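Local coordinates for protein HpuA (Kingella denitrificans ATCC 33394, PDB 5EC6) that probably serves as an outer-membrane lipoprotein receptor that binds haemoglobin, as part of iron or haem uptake by this bacterium, at residues N28-Q39 against V49-P57; N129-G139 against N297-R305. One frame throughout, in Å; residues are numbered along the deposited sequence. Where two conformers were deposited one is given.

In the fold
Interaction 1 (28-39 with 49-57) lies toward the periphery, about 20 Å from the centre of the chain, while interaction 2 (129-139 with 297-305) is a buried contact about 3 Å from it. The first joins neighbouring strands edge to edge through straight backbone hydrogen bonds, with waters attending its polar groups. The second lays strand 136-139 and the 3-10 turn and loop before it over the face of strand 298-305, through an aromatic ring, apolar side chains and two hydroxyl-to-carbonyl bonds. The two share no strand. The centres of interactions 1 and 2 are about 22 Å apart, and their nearest atoms come within about 5 Å without touching.

Interaction 1. Residues N28-Q39 against V49-P57; sequences NIVADTSTDREQ and VKPFTITKP
N28 and T55 begin an antiparallel edge-strand pairing, in which the short strand 29-31 lies along residues 49-57 of strand 48-57 at the border of a small four-stranded sheet. T55 N donates to N28 O at 2.8 Å, and V30 and T53 exchange both their backbone bonds as the hydrogen-bonded pair. Beyond A31 the strand ends, but D32 N still reaches P51 O at 3.0 Å, approaching from above the carbonyl plane.

I29 and I54 flank this backbone on one face, lying side by side and pointing the same way. The CG2 branch of I29, set anti to its own nitrogen, lies 3.7 Å from F52 CD2 and also meets I54 CG1. A31, whose CB leads away from strand 48-57, nevertheless brings its CA to 3.6 Å from F52 CD2.

On the other face, with V30 and T53, one water joins V30 O to T53 OG1. Farther along, beside F52 O, a second water gives hydrogen bonds to D32 OD2 and F52 O and accepts one from R37 NE in the guanidinium plane, tying the acid to the base. D32 OD1 accepts from S34 N, which makes an Asx turn, and also from S34 OG. The chain then wraps past P51, whose CG sits 3.5 Å from R37 O. Q39 doubles back at chi2 (-67°), and its NE2 donates to R37 O at 3.0 Å; the same nitrogen also binds T155 OG1.

Strand 65-74 pairs with the far side of strand 48-57, where T55 OG1 bonds T67. The F52 ring meets that of Y80 at about a right angle, and V22 and T24 from the preceding loop touch I29. Strand 29-31 is an outermost strand of its sheet within the chain, with 48-57 as its strand neighbour.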
# COMPACT_ATOMS: atom_id res chain seq x y z
N ASN A 28 -10.81 23.40 12.40
CA ASN A 28 -9.59 22.80 12.89
C ASN A 28 -9.04 21.73 11.95
O ASN A 28 -7.96 21.21 12.19
CB ASN A 28 -9.84 22.18 14.24
CG ASN A 28 -9.94 23.23 15.33
OD1 ASN A 28 -9.33 24.30 15.21
ND2 ASN A 28 -10.68 22.95 16.34
N ILE A 29 -9.79 21.40 10.90
CA ILE A 29 -9.35 20.37 9.95
C ILE A 29 -9.34 21.03 8.59
O ILE A 29 -10.40 21.38 8.09
CB ILE A 29 -10.28 19.16 10.00
CG1 ILE A 29 -10.23 18.53 11.39
CG2 ILE A 29 -9.89 18.11 8.93
CD1 ILE A 29 -11.20 17.42 11.62
N VAL A 30 -8.15 21.25 8.04
CA VAL A 30 -7.95 22.03 6.84
C VAL A 30 -7.24 21.22 5.75
O VAL A 30 -6.16 20.68 5.93
CB VAL A 30 -7.11 23.26 7.14
CG1 VAL A 30 -6.91 24.14 5.92
CG2 VAL A 30 -7.77 24.05 8.29
N ALA A 31 -7.86 21.19 4.56
CA ALA A 31 -7.29 20.45 3.47
C ALA A 31 -5.97 21.06 3.09
O ALA A 31 -5.80 22.30 3.04
CB ALA A 31 -8.26 20.42 2.29
N ASP A 32 -4.99 20.19 2.84
CA ASP A 32 -3.64 20.61 2.53
C ASP A 32 -3.48 20.60 1.01
O ASP A 32 -3.50 19.52 0.38
CB ASP A 32 -2.63 19.69 3.22
CG ASP A 32 -1.21 20.20 3.15
OD1 ASP A 32 -0.90 20.99 2.24
OD2 ASP A 32 -0.38 19.76 3.98
N THR A 33 -3.30 21.78 0.42
CA THR A 33 -3.20 21.90 -1.04
C THR A 33 -1.75 22.04 -1.53
O THR A 33 -1.51 22.26 -2.72
CB THR A 33 -4.00 23.12 -1.53
OG1 THR A 33 -3.58 24.24 -0.78
CG2 THR A 33 -5.46 22.90 -1.30
N SER A 34 -0.79 21.92 -0.63
CA SER A 34 0.62 22.08 -0.99
C SER A 34 1.07 20.98 -1.97
O SER A 34 0.64 19.80 -1.89
CB SER A 34 1.48 22.12 0.25
OG SER A 34 1.71 20.81 0.77
N THR A 35 1.97 21.34 -2.89
CA THR A 35 2.45 20.37 -3.88
C THR A 35 3.20 19.24 -3.19
O THR A 35 3.14 18.07 -3.61
CB THR A 35 3.36 21.03 -4.96
OG1 THR A 35 4.57 21.46 -4.35
CG2 THR A 35 2.68 22.22 -5.60
N ASP A 36 3.91 19.58 -2.12
CA ASP A 36 4.71 18.66 -1.37
C ASP A 36 3.89 17.47 -0.80
O ASP A 36 4.46 16.41 -0.51
CB ASP A 36 5.34 19.44 -0.21
CG ASP A 36 6.11 18.57 0.74
OD1 ASP A 36 7.19 18.07 0.33
OD2 ASP A 36 5.66 18.38 1.90
N ARG A 37 2.60 17.69 -0.57
CA ARG A 37 1.79 16.69 0.13
C ARG A 37 0.80 16.02 -0.80
O ARG A 37 0.01 15.21 -0.33
CB ARG A 37 1.03 17.28 1.33
CG ARG A 37 1.95 17.64 2.50
CD ARG A 37 2.33 16.47 3.37
NE ARG A 37 1.20 15.99 4.15
CZ ARG A 37 1.15 14.78 4.71
NH1 ARG A 37 2.12 13.87 4.55
NH2 ARG A 37 0.09 14.47 5.38
N GLU A 38 0.85 16.32 -2.11
CA GLU A 38 -0.07 15.72 -3.06
C GLU A 38 0.00 14.19 -3.05
O GLU A 38 1.08 13.60 -2.99
CB GLU A 38 0.20 16.21 -4.47
CG GLU A 38 -0.16 17.68 -4.69
CD GLU A 38 0.19 18.19 -6.08
OE1 GLU A 38 0.91 17.46 -6.82
OE2 GLU A 38 -0.26 19.31 -6.40
N GLN A 39 -1.17 13.58 -3.05
CA GLN A 39 -1.27 12.12 -2.96
C GLN A 39 -1.81 11.60 -4.30
O GLN A 39 -2.48 12.32 -5.02
CB GLN A 39 -2.21 11.71 -1.83
CG GLN A 39 -1.80 12.21 -0.45
CD GLN A 39 -0.53 11.56 0.01
OE1 GLN A 39 -0.48 10.36 0.19
NE2 GLN A 39 0.52 12.33 0.12
N VAL A 49 -6.97 8.76 -0.76
CA VAL A 49 -6.28 9.32 0.44
C VAL A 49 -6.01 10.80 0.20
O VAL A 49 -5.61 11.23 -0.91
CB VAL A 49 -5.02 8.53 0.82
CG1 VAL A 49 -5.37 7.20 1.42
CG2 VAL A 49 -4.03 8.38 -0.34
N LYS A 50 -6.26 11.64 1.23
CA LYS A 50 -6.20 13.05 1.07
C LYS A 50 -5.48 13.67 2.29
O LYS A 50 -5.65 13.18 3.41
CB LYS A 50 -7.58 13.66 0.94
CG LYS A 50 -8.30 13.32 -0.36
CD LYS A 50 -9.49 14.20 -0.58
CE LYS A 50 -9.93 14.18 -2.04
NZ LYS A 50 -11.24 14.87 -2.13
N PRO A 51 -4.61 14.65 2.04
CA PRO A 51 -3.82 15.26 3.16
C PRO A 51 -4.55 16.43 3.82
O PRO A 51 -5.22 17.24 3.15
CB PRO A 51 -2.58 15.77 2.45
CG PRO A 51 -3.06 16.15 1.07
CD PRO A 51 -4.18 15.18 0.74
N PHE A 52 -4.35 16.55 5.13
CA PHE A 52 -4.98 17.60 5.94
C PHE A 52 -3.97 18.12 6.97
O PHE A 52 -3.01 17.46 7.33
CB PHE A 52 -6.19 17.03 6.70
CG PHE A 52 -7.38 16.81 5.83
CD1 PHE A 52 -7.50 15.61 5.13
CD2 PHE A 52 -8.30 17.81 5.63
CE1 PHE A 52 -8.56 15.39 4.33
CE2 PHE A 52 -9.37 17.62 4.77
CZ PHE A 52 -9.49 16.40 4.14
N THR A 53 -4.24 19.34 7.42
CA THR A 53 -3.57 19.89 8.61
C THR A 53 -4.62 19.98 9.69
O THR A 53 -5.66 20.59 9.49
CB THR A 53 -2.99 21.26 8.26
OG1 THR A 53 -2.02 21.10 7.21
CG2 THR A 53 -2.25 21.88 9.46
N ILE A 54 -4.37 19.29 10.80
CA ILE A 54 -5.37 19.07 11.81
C ILE A 54 -4.87 19.63 13.15
O ILE A 54 -3.77 19.26 13.61
CB ILE A 54 -5.75 17.61 11.90
CG1 ILE A 54 -6.39 17.21 10.55
CG2 ILE A 54 -6.69 17.35 13.05
CD1 ILE A 54 -6.97 15.85 10.51
N THR A 55 -5.71 20.45 13.75
CA THR A 55 -5.42 21.06 15.07
C THR A 55 -6.32 20.45 16.11
O THR A 55 -7.55 20.30 15.90
CB THR A 55 -5.55 22.58 14.96
OG1 THR A 55 -4.65 23.09 13.97
CG2 THR A 55 -5.20 23.25 16.29
N LYS A 56 -5.72 20.04 17.23
CA LYS A 56 -6.43 19.35 18.30
C LYS A 56 -5.94 19.91 19.64
O LYS A 56 -4.81 20.29 19.75
CB LYS A 56 -6.11 17.85 18.36
CG LYS A 56 -6.25 17.12 17.05
CD LYS A 56 -5.96 15.63 17.20
CE LYS A 56 -6.64 14.84 16.10
NZ LYS A 56 -5.93 13.55 15.89
N PRO A 57 -6.81 19.90 20.66
CA PRO A 57 -6.33 20.38 21.97
C PRO A 57 -5.35 19.39 22.60
O PRO A 57 -5.51 18.18 22.45
CB PRO A 57 -7.61 20.42 22.82
CG PRO A 57 -8.55 19.52 22.15
CD PRO A 57 -8.24 19.57 20.68
O HOH W 1 -5.35 22.98 11.30
O HOH W 2 -3.60 22.53 5.29
O HOH W 3 -0.91 17.34 5.31

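Interaction 2. Residues N129-G139 against N297-R305; sequences NALRLKSMQFG and NASFGGTRR
The F138 ring lies with one face over the backbone of F300 and G301: G301 N stands 3.5 Å above the plane, over the ring centre, and F300 C is offset toward the rim. G301 CA makes a CH-pi contact, 4.0 Å from the centroid of the F138 ring. At the edge, in plane, sit S299 OG and L133 CD1. With no side chain on G301, the ring can rest close against strand 298-305. F138 CG lies between its backbone N and carbonyl carbon (chi1 73°), which swings the ring over the strand, and the methyl CE of M136 reaches G301 CA at 3.8 Å.

Two hydroxyls bind the ends. S299 OG donates to G139 O at 3.0 Å, tilted 28° from the carbonyl plane. T303 OG1 donates to N129 O at 2.9 Å from well above its plane, while R132 N reaches that oxygen from the opposite face, so one carbonyl is gripped twice. Between these bonds, L133 CD2 touches G302 O at 3.5 Å and T303 CG2 at 3.8 Å.

C119 and A152 also touch F138, and L150 and L182 touch S299. Strand 298-308 closes a ring of antiparallel strands by pairing with both 174-185 and 283-289, consistent with a beta barrel; strand 136-142, from outside that ring, and the turn before it pack on its face.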
# COMPACT_ATOMS: atom_id res chain seq x y z
N ASN A 129 8.54 -6.97 6.87
CA ASN A 129 8.93 -5.78 6.24
C ASN A 129 7.88 -5.23 5.27
O ASN A 129 7.88 -4.03 5.09
CB ASN A 129 10.23 -6.01 5.52
CG ASN A 129 11.41 -6.16 6.46
OD1 ASN A 129 11.36 -5.79 7.64
ND2 ASN A 129 12.48 -6.72 5.93
N ALA A 130 7.02 -6.07 4.67
CA ALA A 130 6.02 -5.54 3.70
C ALA A 130 5.05 -4.56 4.34
O ALA A 130 4.47 -3.74 3.67
CB ALA A 130 5.25 -6.66 3.05
N LEU A 131 4.86 -4.71 5.66
CA LEU A 131 3.84 -3.96 6.37
C LEU A 131 4.33 -2.60 6.82
O LEU A 131 3.53 -1.78 7.20
CB LEU A 131 3.43 -4.72 7.64
CG LEU A 131 2.85 -6.13 7.58
CD1 LEU A 131 2.84 -6.66 9.00
CD2 LEU A 131 1.45 -6.09 6.97
N ARG A 132 5.65 -2.41 6.80
CA ARG A 132 6.27 -1.24 7.36
C ARG A 132 6.24 -0.07 6.39
O ARG A 132 7.27 0.52 6.04
CB ARG A 132 7.74 -1.54 7.67
CG ARG A 132 8.05 -2.70 8.60
CD ARG A 132 9.58 -2.80 8.78
NE ARG A 132 9.98 -3.69 9.87
CZ ARG A 132 9.86 -3.38 11.17
NH1 ARG A 132 9.37 -2.20 11.55
NH2 ARG A 132 10.24 -4.26 12.10
N LEU A 133 5.06 0.26 5.93
CA LEU A 133 4.94 1.29 4.92
C LEU A 133 5.01 2.59 5.66
O LEU A 133 4.52 2.64 6.80
CB LEU A 133 3.59 1.13 4.23
CG LEU A 133 3.40 -0.21 3.56
CD1 LEU A 133 1.94 -0.35 3.14
CD2 LEU A 133 4.26 -0.34 2.37
N LYS A 134 5.71 3.58 5.08
CA LYS A 134 5.80 4.95 5.63
C LYS A 134 5.25 6.01 4.73
O LYS A 134 4.98 7.11 5.18
CB LYS A 134 7.27 5.33 5.97
CG LYS A 134 8.01 4.31 6.80
CD LYS A 134 7.58 4.23 8.25
CE LYS A 134 8.55 3.29 8.99
NZ LYS A 134 7.90 2.21 9.82
N SER A 135 5.06 5.71 3.45
CA SER A 135 4.64 6.71 2.48
C SER A 135 3.38 6.35 1.66
O SER A 135 3.04 7.02 0.68
CB SER A 135 5.75 7.01 1.48
OG SER A 135 6.90 7.53 2.14
N MET A 136 2.67 5.34 2.11
CA MET A 136 1.46 4.86 1.43
C MET A 136 0.62 4.08 2.40
O MET A 136 1.10 3.65 3.47
CB MET A 136 1.81 4.03 0.16
CG MET A 136 2.59 2.82 0.50
SD MET A 136 2.62 1.65 -0.89
CE MET A 136 0.93 1.15 -0.91
N GLN A 137 -0.62 3.78 1.98
CA GLN A 137 -1.50 2.86 2.64
C GLN A 137 -2.23 2.08 1.57
O GLN A 137 -2.33 2.53 0.42
CB GLN A 137 -2.57 3.60 3.48
CG GLN A 137 -2.37 3.56 4.98
CD GLN A 137 -2.53 2.20 5.63
OE1 GLN A 137 -2.57 1.19 4.99
NE2 GLN A 137 -2.55 2.20 6.95
N PHE A 138 -2.71 0.90 1.94
CA PHE A 138 -3.63 0.15 1.07
C PHE A 138 -4.66 -0.53 1.92
O PHE A 138 -4.45 -0.74 3.12
CB PHE A 138 -2.88 -0.82 0.11
CG PHE A 138 -2.30 -2.04 0.76
CD1 PHE A 138 -1.11 -1.98 1.50
CD2 PHE A 138 -2.91 -3.26 0.64
CE1 PHE A 138 -0.55 -3.10 2.07
CE2 PHE A 138 -2.39 -4.39 1.26
CZ PHE A 138 -1.22 -4.31 1.96
N GLY A 139 -5.78 -0.86 1.29
CA GLY A 139 -6.90 -1.40 2.03
C GLY A 139 -8.12 -1.47 1.19
O GLY A 139 -8.07 -1.63 -0.05
N ASN A 297 -11.15 -8.98 -6.99
CA ASN A 297 -10.39 -7.71 -7.06
C ASN A 297 -9.56 -7.52 -5.81
O ASN A 297 -9.93 -7.89 -4.69
CB ASN A 297 -11.31 -6.51 -7.26
CG ASN A 297 -12.02 -6.54 -8.62
OD1 ASN A 297 -11.73 -7.41 -9.44
ND2 ASN A 297 -12.85 -5.55 -8.89
N ALA A 298 -8.38 -6.93 -6.02
CA ALA A 298 -7.34 -6.85 -4.97
C ALA A 298 -6.72 -5.47 -4.94
O ALA A 298 -6.59 -4.81 -5.99
CB ALA A 298 -6.25 -7.86 -5.20
N SER A 299 -6.27 -5.06 -3.77
CA SER A 299 -5.22 -4.06 -3.65
C SER A 299 -3.95 -4.68 -3.10
O SER A 299 -3.95 -5.78 -2.58
CB SER A 299 -5.69 -2.87 -2.79
OG SER A 299 -6.03 -3.32 -1.47
N PHE A 300 -2.83 -3.98 -3.25
CA PHE A 300 -1.58 -4.49 -2.74
C PHE A 300 -0.65 -3.33 -2.40
O PHE A 300 -0.80 -2.22 -2.94
CB PHE A 300 -0.89 -5.48 -3.71
CG PHE A 300 -0.50 -4.89 -5.04
CD1 PHE A 300 -1.37 -4.90 -6.12
CD2 PHE A 300 0.78 -4.38 -5.22
CE1 PHE A 300 -1.01 -4.35 -7.32
CE2 PHE A 300 1.14 -3.81 -6.44
CZ PHE A 300 0.26 -3.81 -7.47
N GLY A 301 0.30 -3.61 -1.50
CA GLY A 301 1.32 -2.65 -1.16
C GLY A 301 2.51 -3.35 -0.57
O GLY A 301 2.43 -4.50 -0.07
N GLY A 302 3.65 -2.67 -0.61
CA GLY A 302 4.84 -3.23 -0.01
C GLY A 302 6.06 -2.35 -0.13
O GLY A 302 5.96 -1.20 -0.55
N THR A 303 7.18 -2.92 0.29
CA THR A 303 8.41 -2.19 0.49
C THR A 303 9.52 -2.76 -0.38
O THR A 303 9.56 -3.96 -0.66
CB THR A 303 8.85 -2.23 2.01
OG1 THR A 303 9.00 -3.60 2.44
CG2 THR A 303 7.84 -1.49 2.86
N ARG A 304 10.46 -1.90 -0.73
CA ARG A 304 11.62 -2.27 -1.54
C ARG A 304 12.61 -3.05 -0.68
O ARG A 304 13.20 -2.52 0.26
CB ARG A 304 12.28 -1.00 -2.08
CG ARG A 304 13.38 -1.25 -3.11
CD ARG A 304 13.69 -0.01 -3.91
NE ARG A 304 14.15 1.05 -2.99
CZ ARG A 304 14.19 2.33 -3.32
NH1 ARG A 304 13.89 2.72 -4.52
NH2 ARG A 304 14.62 3.21 -2.41
N ARG A 305 12.84 -4.30 -1.03
CA ARG A 305 13.75 -5.16 -0.28
C ARG A 305 15.18 -4.96 -0.77
O ARG A 305 16.14 -5.05 0.01
CB ARG A 305 13.29 -6.63 -0.44
CG ARG A 305 14.10 -7.65 0.34
CD ARG A 305 13.67 -9.08 0.03
NE ARG A 305 14.35 -10.01 0.95
CZ ARG A 305 15.62 -10.41 0.82
NH1 ARG A 305 16.37 -10.02 -0.21
NH2 ARG A 305 16.16 -11.21 1.74